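Local coordinates for protein Lysine/ornithine decarboxylase (Selenomonas ruminantium, PDB 5GJO) that decarboxylates both L-lysine and L-ornithine with similar efficiency, giving cadaverine and putrescine, with pyridoxal 5'-phosphate as its cofactor, at residues N4-E9 against A265-T270; I92-V97 against R113-D118. The protein carries 2 engineered substitutions. All blocks are in the same frame, centred on the assembly; numbering follows the deposited sequence.

Contact 1. Residues N4-E9 against A265-T270; sequences NFRLSE and AVNLVT. With SO4 (sulfate ion), chain F; SO4 (sulfate ion), chain E.
F5 and A265 bring their CA atoms within 5.2 Å, and from there the irregular stretch 4-9 draws off the start of strand 266-276, R6 CA and N267 CA being 6.7 Å apart. The gap is spanned by the carboxamide of N267, which does for the extended chain what a second backbone would do. Its ND2 donates to F5 O at 3.0 Å, fairly straight (160° at the hydrogen) but from well above the carbonyl plane. Its OD1 takes the N-H of L7 at 2.9 Å, with L7 N almost in line with the C=O (165°). A third bond fixes the amide's rotation: N267 ND2 also donates to V266 O at 3.0 Å; CG lies anti to the carbonyl carbon and beside the backbone N (chi1 -69°), which tips the group back along the strand to V266. Both side-chain polar atoms of this buried residue are therefore satisfied.

Apolar groups flank the amide. F5 leans CD2 on A265 O (3.5 Å) in an oblique approach, and its ring meets that of F372. L7 slides past N267 to cross V269 at about a right angle, CD1 to CG2 3.8 Å, while V12 of the following helix touches both. R6 heads the other way: its extended chain carries NH1 to O1 of a sulfate, 3.1 Å and at the edge of the guanidinium, with a weak bond from NH2 to O4 of the same ion. A second sulfate, like the first probably from the crystallisation liquor, takes the N-H of E9, where S8 N-caps helix 9-18. The arrangement places the N-terminal arm on the mixed beta domain that accompanies the PLP barrel in class-II ornithine/lysine decarboxylases, away from the active site.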
ATOM      1  N   ASN A   4       9.617 -19.107  17.685  1.00 19.34           N
ATOM      2  CA  ASN A   4       8.737 -18.362  16.822  1.00 16.84           C
ATOM      3  C   ASN A   4       7.560 -19.242  16.379  1.00 15.96           C
ATOM      4  O   ASN A   4       7.723 -20.449  16.332  1.00 14.10           O
ATOM      5  CB  ASN A   4       9.487 -17.874  15.593  1.00 19.86           C
ATOM      6  CG  ASN A   4      10.614 -16.932  15.936  1.00 22.44           C
ATOM      7  OD1 ASN A   4      10.555 -16.213  16.896  1.00 24.57           O
ATOM      8  ND2 ASN A   4      11.696 -17.056  15.189  1.00 27.43           N
ATOM      9  N   PHE A   5       6.378 -18.687  16.081  1.00 12.98           N
ATOM     10  CA  PHE A   5       5.283 -19.534  15.623  1.00 12.65           C
ATOM     11  C   PHE A   5       5.597 -19.932  14.174  1.00 13.33           C
ATOM     12  O   PHE A   5       5.972 -19.089  13.298  1.00 12.73           O
ATOM     13  CB  PHE A   5       3.974 -18.733  15.679  1.00 14.29           C
ATOM     14  CG  PHE A   5       2.817 -19.434  15.063  1.00 14.04           C
ATOM     15  CD1 PHE A   5       2.413 -20.640  15.560  1.00 12.76           C
ATOM     16  CD2 PHE A   5       2.150 -18.912  13.918  1.00 12.56           C
ATOM     17  CE1 PHE A   5       1.330 -21.309  14.992  1.00 13.29           C
ATOM     18  CE2 PHE A   5       1.079 -19.575  13.365  1.00 12.75           C
ATOM     19  CZ  PHE A   5       0.660 -20.762  13.902  1.00 11.39           C
ATOM     20  N   ARG A   6       5.498 -21.220  13.894  1.00 13.10           N
ATOM     21  CA  ARG A   6       5.751 -21.716  12.563  1.00 13.26           C
ATOM     22  C   ARG A   6       4.858 -22.893  12.302  1.00 14.40           C
ATOM     23  O   ARG A   6       4.928 -23.922  13.027  1.00 11.37           O
ATOM     24  CB  ARG A   6       7.192 -22.219  12.484  1.00 16.59           C
ATOM     25  CG  ARG A   6       7.480 -22.816  11.111  1.00 20.24           C
ATOM     26  CD  ARG A   6       8.988 -22.999  10.809  1.00 25.21           C
ATOM     27  NE  ARG A   6       9.143 -23.728   9.531  1.00 27.36           N
ATOM     28  CZ  ARG A   6      10.291 -23.869   8.870  1.00 31.32           C
ATOM     29  NH1 ARG A   6      11.386 -23.348   9.353  1.00 26.60           N
ATOM     30  NH2 ARG A   6      10.316 -24.572   7.718  1.00 32.72           N
ATOM     31  N   LEU A   7       4.129 -22.839  11.222  1.00 12.20           N
ATOM     32  CA  LEU A   7       3.349 -23.954  10.806  1.00 13.07           C
ATOM     33  C   LEU A   7       4.236 -25.069  10.268  1.00 13.73           C
ATOM     34  O   LEU A   7       5.177 -24.825   9.566  1.00 13.76           O
ATOM     35  CB  LEU A   7       2.367 -23.534   9.697  1.00 12.35           C
ATOM     36  CG  LEU A   7       1.276 -22.540  10.130  1.00 12.48           C
ATOM     37  CD1 LEU A   7       0.616 -21.976   8.927  1.00 12.82           C
ATOM     38  CD2 LEU A   7       0.271 -23.097  11.128  1.00 11.45           C
ATOM     39  N   SER A   8       3.863 -26.319  10.536  1.00 13.43           N
ATOM     40  CA  SER A   8       4.493 -27.437   9.903  1.00 14.64           C
ATOM     41  C   SER A   8       4.009 -27.635   8.482  1.00 14.38           C
ATOM     42  O   SER A   8       2.991 -27.190   8.108  1.00 14.37           O
ATOM     43  CB  SER A   8       4.235 -28.729  10.694  1.00 15.79           C
ATOM     44  OG  SER A   8       2.915 -29.169  10.498  1.00 14.85           O
ATOM     45  N   GLU A   9       4.749 -28.381   7.690  1.00 14.84           N
ATOM     46  CA  GLU A   9       4.335 -28.732   6.334  1.00 15.79           C
ATOM     47  C   GLU A   9       2.958 -29.398   6.328  1.00 15.43           C
ATOM     48  O   GLU A   9       2.099 -29.031   5.504  1.00 15.28           O
ATOM     49  CB  GLU A   9       5.347 -29.652   5.633  1.00 17.40           C
ATOM     50  CG  GLU A   9       4.947 -29.922   4.185  1.00 21.15           C
ATOM     51  CD  GLU A   9       5.984 -30.739   3.396  1.00 25.83           C
ATOM     52  OE1 GLU A   9       7.071 -31.019   3.931  1.00 27.85           O
ATOM     53  OE2 GLU A   9       5.666 -31.055   2.250  1.00 32.12           O
ATOM     54  N   ALA A 265       4.285 -14.105  15.638  1.00 11.02           N
ATOM     55  CA  ALA A 265       3.089 -14.858  15.898  1.00 12.38           C
ATOM     56  C   ALA A 265       2.225 -15.159  14.681  1.00 12.76           C
ATOM     57  O   ALA A 265       1.122 -15.657  14.845  1.00 12.54           O
ATOM     58  CB  ALA A 265       2.260 -14.151  16.939  1.00 13.82           C
ATOM     59  N   VAL A 266       2.640 -14.776  13.470  1.00 12.03           N
ATOM     60  CA  VAL A 266       1.826 -14.838  12.274  1.00 11.24           C
ATOM     61  C   VAL A 266       2.645 -15.435  11.117  1.00 11.92           C
ATOM     62  O   VAL A 266       3.858 -15.094  10.979  1.00 11.33           O
ATOM     63  CB  VAL A 266       1.269 -13.461  11.911  1.00 12.69           C
ATOM     64  CG1 VAL A 266       0.355 -13.559  10.701  1.00 13.08           C
ATOM     65  CG2 VAL A 266       0.566 -12.809  13.077  1.00 13.51           C
ATOM     66  N   ASN A 267       2.044 -16.320  10.334  1.00 11.95           N
ATOM     67  CA  ASN A 267       2.654 -16.888   9.139  1.00 11.57           C
ATOM     68  C   ASN A 267       1.725 -16.590   7.960  1.00 11.37           C
ATOM     69  O   ASN A 267       0.552 -16.488   8.133  1.00 11.34           O
ATOM     70  CB  ASN A 267       2.808 -18.414   9.204  1.00 12.34           C
ATOM     71  CG  ASN A 267       3.845 -18.904  10.205  1.00 12.38           C
ATOM     72  OD1 ASN A 267       4.058 -20.098  10.325  1.00 10.70           O
ATOM     73  ND2 ASN A 267       4.477 -17.995  10.919  1.00 11.07           N
ATOM     74  N   LEU A 268       2.294 -16.438   6.777  1.00 10.13           N
ATOM     75  CA  LEU A 268       1.556 -16.383   5.526  1.00 10.68           C
ATOM     76  C   LEU A 268       1.636 -17.666   4.782  1.00 10.72           C
ATOM     77  O   LEU A 268       2.770 -18.259   4.598  1.00 11.59           O
ATOM     78  CB  LEU A 268       2.110 -15.303   4.600  1.00 11.55           C
ATOM     79  CG  LEU A 268       1.528 -15.216   3.213  1.00 13.57           C
ATOM     80  CD1 LEU A 268       0.110 -14.656   3.239  1.00 14.66           C
ATOM     81  CD2 LEU A 268       2.448 -14.250   2.446  1.00 13.73           C
ATOM     82  N   VAL A 269       0.497 -18.130   4.293  1.00 10.51           N
ATOM     83  CA  VAL A 269       0.427 -19.306   3.392  1.00 10.79           C
ATOM     84  C   VAL A 269      -0.056 -18.840   2.019  1.00 11.72           C
ATOM     85  O   VAL A 269      -1.138 -18.219   1.897  1.00 12.41           O
ATOM     86  CB  VAL A 269      -0.530 -20.394   3.893  1.00 11.91           C
ATOM     87  CG1 VAL A 269      -0.460 -21.615   2.992  1.00 13.14           C
ATOM     88  CG2 VAL A 269      -0.149 -20.815   5.346  1.00 12.57           C
ATOM     89  N   THR A 270       0.753 -19.099   1.032  1.00 11.37           N
ATOM     90  CA  THR A 270       0.506 -18.647  -0.335  1.00 12.05           C
ATOM     91  C   THR A 270       0.774 -19.766  -1.307  1.00 12.91           C
ATOM     92  O   THR A 270       1.709 -20.574  -1.095  1.00 15.71           O
ATOM     93  CB  THR A 270       1.214 -17.319  -0.610  1.00 12.66           C
ATOM     94  OG1 THR A 270       1.011 -16.932  -1.969  1.00 12.75           O
ATOM     95  CG2 THR A 270       2.690 -17.424  -0.396  1.00 14.94           C
TER
HETATM   96  S   SO4 F 404       8.075 -29.428   8.969  1.00 49.48           S
HETATM   97  O1  SO4 F 404       8.013 -29.943  10.326  1.00 55.04           O
HETATM   98  O2  SO4 F 404       8.011 -27.980   8.944  1.00 50.40           O
HETATM   99  O3  SO4 F 404       7.026 -29.988   8.172  1.00 52.99           O
HETATM  100  O4  SO4 F 404       9.374 -29.833   8.435  1.00 61.53           O
HETATM  101  S   SO4 E 403      14.019 -23.876   6.128  1.00 63.96           S
HETATM  102  O1  SO4 E 403      13.955 -23.840   7.620  1.00 54.67           O
HETATM  103  O2  SO4 E 403      14.860 -22.752   5.657  1.00 68.81           O
HETATM  104  O3  SO4 E 403      14.562 -25.221   5.811  1.00 66.39           O
HETATM  105  O4  SO4 E 403      12.733 -23.817   5.379  1.00 61.28           O

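Contact 2. Residues I92-V97 against R113-D118; sequences IYANPV and RFTFDD
One water is gripped three ways between P96 and D117: it donates to P96 O at 2.8 Å and to D117 OD1, and accepts from D117 N. It lies just past the ends of two parallel strands, 91-93 and 113-116, where direct backbone bonding gives way to water bridges; these are neighbours in the eight-stranded (beta/alpha)8 barrel, joined by a beta-alpha-beta crossover through helix 100-109. Where they still pair, Y93 N donates to R113 O at 2.9 Å, and T115 N returns a weak bond to Y93 O. Farther along, a second water donates to A94 O and meets T115 OG1 at 2.9 Å; the A94 side chain faces the cofactor, PLP.

I92 CG1, anti to the backbone N (chi1 -173°), rests on CG of the extended R113 chain at 3.7 Å; the side chains of I92 and T115 cross at about a right angle, I92 CD1 touching T115 CG2 (3.7 Å). Beyond, R113 forms a salt bridge with D214 and a cation-pi contact with W254. Replacing R113 with an alanine would probably leave D214 without its salt-bridge mate and open a gap beside I92 CG1. Y93 and F114 meet obliquely, F114 CE1 coming to the edge of the tyrosine ring near its plane. P96 CB sits 3.6 Å from D117 OD2, which accepts from G154 N, while D117 OD1 pairs with K276 of the second subunit. N95 makes an Asx turn, its OD1 taking V97 N at 3.1 Å, and its ND2 donates to A73 O and to P322 O of the second subunit.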
ATOM      1  N   ILE A  92      -3.807   5.699  24.607  1.00 15.49           N
ATOM      2  CA  ILE A  92      -3.025   6.914  24.367  1.00 14.36           C
ATOM      3  C   ILE A  92      -3.107   7.253  22.907  1.00 15.22           C
ATOM      4  O   ILE A  92      -2.892   6.411  22.043  1.00 14.43           O
ATOM      5  CB  ILE A  92      -1.575   6.817  24.857  1.00 13.94           C
ATOM      6  CG1 ILE A  92      -0.904   8.203  24.709  1.00 13.70           C
ATOM      7  CG2 ILE A  92      -0.791   5.745  24.212  1.00 15.09           C
ATOM      8  CD1 ILE A  92       0.476   8.294  25.314  1.00 15.53           C
ATOM      9  N   TYR A  93      -3.507   8.474  22.600  1.00 14.84           N
ATOM     10  CA  TYR A  93      -3.523   8.922  21.215  1.00 14.02           C
ATOM     11  C   TYR A  93      -2.138   9.524  20.973  1.00 16.83           C
ATOM     12  O   TYR A  93      -1.907  10.697  21.199  1.00 15.83           O
ATOM     13  CB  TYR A  93      -4.670   9.913  20.996  1.00 15.92           C
ATOM     14  CG  TYR A  93      -4.935  10.411  19.590  1.00 14.91           C
ATOM     15  CD1 TYR A  93      -4.343   9.839  18.484  1.00 16.18           C
ATOM     16  CD2 TYR A  93      -5.797  11.456  19.377  1.00 15.31           C
ATOM     17  CE1 TYR A  93      -4.599  10.307  17.215  1.00 13.87           C
ATOM     18  CE2 TYR A  93      -6.049  11.944  18.121  1.00 15.65           C
ATOM     19  CZ  TYR A  93      -5.453  11.363  17.037  1.00 16.63           C
ATOM     20  OH  TYR A  93      -5.733  11.848  15.807  1.00 18.41           O
ATOM     21  N   ALA A  94      -1.220   8.665  20.547  1.00 15.10           N
ATOM     22  CA  ALA A  94       0.194   9.024  20.409  1.00 14.60           C
ATOM     23  C   ALA A  94       0.635   9.398  18.994  1.00 15.19           C
ATOM     24  O   ALA A  94       1.848   9.321  18.677  1.00 19.21           O
ATOM     25  CB  ALA A  94       1.040   7.893  20.895  1.00 15.25           C
ATOM     26  N   ASN A  95      -0.276   9.807  18.180  1.00 15.23           N
ATOM     27  CA  ASN A  95       0.096  10.499  16.947  1.00 14.90           C
ATOM     28  C   ASN A  95       0.349  11.946  17.346  1.00 15.87           C
ATOM     29  O   ASN A  95      -0.602  12.627  17.818  1.00 15.54           O
ATOM     30  CB  ASN A  95      -0.983  10.390  15.982  1.00 16.40           C
ATOM     31  CG  ASN A  95      -0.574  10.802  14.578  1.00 17.98           C
ATOM     32  OD1 ASN A  95       0.253  11.710  14.392  1.00 18.26           O
ATOM     33  ND2 ASN A  95      -1.102  10.062  13.568  1.00 16.21           N
ATOM     34  N   PRO A  96       1.598  12.400  17.192  1.00 14.74           N
ATOM     35  CA  PRO A  96       1.869  13.769  17.631  1.00 15.39           C
ATOM     36  C   PRO A  96       1.092  14.819  16.853  1.00 15.78           C
ATOM     37  O   PRO A  96       1.013  15.928  17.390  1.00 17.39           O
ATOM     38  CB  PRO A  96       3.395  13.936  17.388  1.00 15.37           C
ATOM     39  CG  PRO A  96       3.909  12.560  17.306  1.00 16.85           C
ATOM     40  CD  PRO A  96       2.806  11.764  16.675  1.00 15.63           C
ATOM     41  N   VAL A  97       0.639  14.557  15.633  1.00 14.52           N
ATOM     42  CA  VAL A  97      -0.063  15.522  14.842  1.00 16.38           C
ATOM     43  C   VAL A  97      -1.404  14.993  14.535  1.00 17.52           C
ATOM     44  O   VAL A  97      -1.589  14.261  13.591  1.00 16.50           O
ATOM     45  CB  VAL A  97       0.694  15.964  13.589  1.00 16.89           C
ATOM     46  CG1 VAL A  97      -0.106  17.075  12.856  1.00 18.28           C
ATOM     47  CG2 VAL A  97       2.089  16.434  13.973  1.00 18.15           C
ATOM     48  N   ARG A 113      -5.217  11.056  26.966  1.00 22.52           N
ATOM     49  CA  ARG A 113      -3.746  10.927  27.170  1.00 19.10           C
ATOM     50  C   ARG A 113      -3.256  11.093  25.740  1.00 17.75           C
ATOM     51  O   ARG A 113      -3.707  10.318  24.840  1.00 16.45           O
ATOM     52  CB  ARG A 113      -3.434   9.579  27.751  1.00 18.80           C
ATOM     53  CG  ARG A 113      -1.991   9.349  28.031  1.00 19.33           C
ATOM     54  CD  ARG A 113      -1.851   7.995  28.680  1.00 23.68           C
ATOM     55  NE  ARG A 113      -0.528   7.697  29.135  1.00 21.95           N
ATOM     56  CZ  ARG A 113      -0.093   7.781  30.400  1.00 25.07           C
ATOM     57  NH1 ARG A 113      -0.872   8.233  31.362  1.00 23.45           N
ATOM     58  NH2 ARG A 113       1.144   7.432  30.704  1.00 23.28           N
ATOM     59  N   PHE A 114      -2.413  12.089  25.527  1.00 16.56           N
ATOM     60  CA  PHE A 114      -1.962  12.518  24.214  1.00 17.64           C
ATOM     61  C   PHE A 114      -0.451  12.676  24.252  1.00 14.40           C
ATOM     62  O   PHE A 114       0.092  12.930  25.282  1.00 14.28           O
ATOM     63  CB  PHE A 114      -2.517  13.907  23.877  1.00 18.91           C
ATOM     64  CG  PHE A 114      -4.009  13.983  23.682  1.00 21.99           C
ATOM     65  CD1 PHE A 114      -4.733  12.911  23.265  1.00 23.44           C
ATOM     66  CD2 PHE A 114      -4.665  15.181  23.874  1.00 25.07           C
ATOM     67  CE1 PHE A 114      -6.083  12.995  23.076  1.00 24.61           C
ATOM     68  CE2 PHE A 114      -6.013  15.282  23.683  1.00 27.78           C
ATOM     69  CZ  PHE A 114      -6.725  14.176  23.286  1.00 29.65           C
ATOM     70  N   THR A 115       0.187  12.513  23.107  1.00 15.41           N
ATOM     71  CA  THR A 115       1.570  13.046  22.873  1.00 14.22           C
ATOM     72  C   THR A 115       1.554  14.209  21.955  1.00 13.65           C
ATOM     73  O   THR A 115       0.648  14.404  21.198  1.00 15.67           O
ATOM     74  CB  THR A 115       2.594  11.950  22.398  1.00 15.15           C
ATOM     75  OG1 THR A 115       2.279  11.614  21.069  1.00 16.15           O
ATOM     76  CG2 THR A 115       2.470  10.701  23.248  1.00 14.23           C
ATOM     77  N   PHE A 116       2.606  15.012  22.047  1.00 14.43           N
ATOM     78  CA  PHE A 116       2.830  16.103  21.126  1.00 14.58           C
ATOM     79  C   PHE A 116       4.310  16.484  21.040  1.00 12.68           C
ATOM     80  O   PHE A 116       5.075  16.181  21.908  1.00 15.12           O
ATOM     81  CB  PHE A 116       1.973  17.315  21.485  1.00 15.92           C
ATOM     82  CG  PHE A 116       2.456  18.075  22.677  1.00 15.84           C
ATOM     83  CD1 PHE A 116       2.534  17.479  23.911  1.00 15.51           C
ATOM     84  CD2 PHE A 116       2.815  19.405  22.564  1.00 15.50           C
ATOM     85  CE1 PHE A 116       2.963  18.192  25.010  1.00 17.38           C
ATOM     86  CE2 PHE A 116       3.255  20.112  23.648  1.00 15.32           C
ATOM     87  CZ  PHE A 116       3.334  19.509  24.868  1.00 17.09           C
ATOM     88  N   ASP A 117       4.682  17.112  19.939  1.00 13.44           N
ATOM     89  CA  ASP A 117       6.050  17.556  19.745  1.00 15.02           C
ATOM     90  C   ASP A 117       6.181  18.956  19.155  1.00 16.26           C
ATOM     91  O   ASP A 117       7.239  19.326  18.730  1.00 17.03           O
ATOM     92  CB  ASP A 117       6.855  16.539  18.922  1.00 17.99           C
ATOM     93  CG  ASP A 117       6.328  16.362  17.510  1.00 17.54           C
ATOM     94  OD1 ASP A 117       5.603  17.221  17.021  1.00 18.52           O
ATOM     95  OD2 ASP A 117       6.664  15.352  16.890  1.00 17.25           O
ATOM     96  N   ASP A 118       5.091  19.701  19.098  1.00 15.87           N
ATOM     97  CA  ASP A 118       5.121  21.021  18.462  1.00 17.37           C
ATOM     98  C   ASP A 118       4.215  22.039  19.143  1.00 18.24           C
ATOM     99  O   ASP A 118       3.175  21.676  19.639  1.00 17.22           O
ATOM    100  CB  ASP A 118       4.718  20.906  17.003  1.00 16.06           C
ATOM    101  CG  ASP A 118       5.159  22.091  16.192  1.00 19.74           C
ATOM    102  OD1 ASP A 118       6.292  22.051  15.688  1.00 21.40           O
ATOM    103  OD2 ASP A 118       4.388  23.050  16.075  1.00 19.20           O
TER
HETATM  104  O   HOH W   1       4.265   9.840  19.871  1.00 16.75           O
HETATM  105  O   HOH W   2       2.961  17.866  17.774  1.00 16.31           O

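How the contacts relate
Both contacts are largely buried, yet they lie on opposite sides of the chain's centre, with centres 35 Å and nearest atoms about 21 Å apart. Contact 2 is nested in the long loop closed by contact 1. It joins two consecutive barrel strands by backbone pairing and waters, beside the cofactor; contact 1 ties distant parts of the chain through one side-chain amide in the beta domain, with R6 reaching sulfate at the surface. No second subunit touches contact 1, whereas contact 2 reaches the dimer interface: the partner's own strand 266-276, the element that contact 1 uses in its own chain, packs I273 on V97.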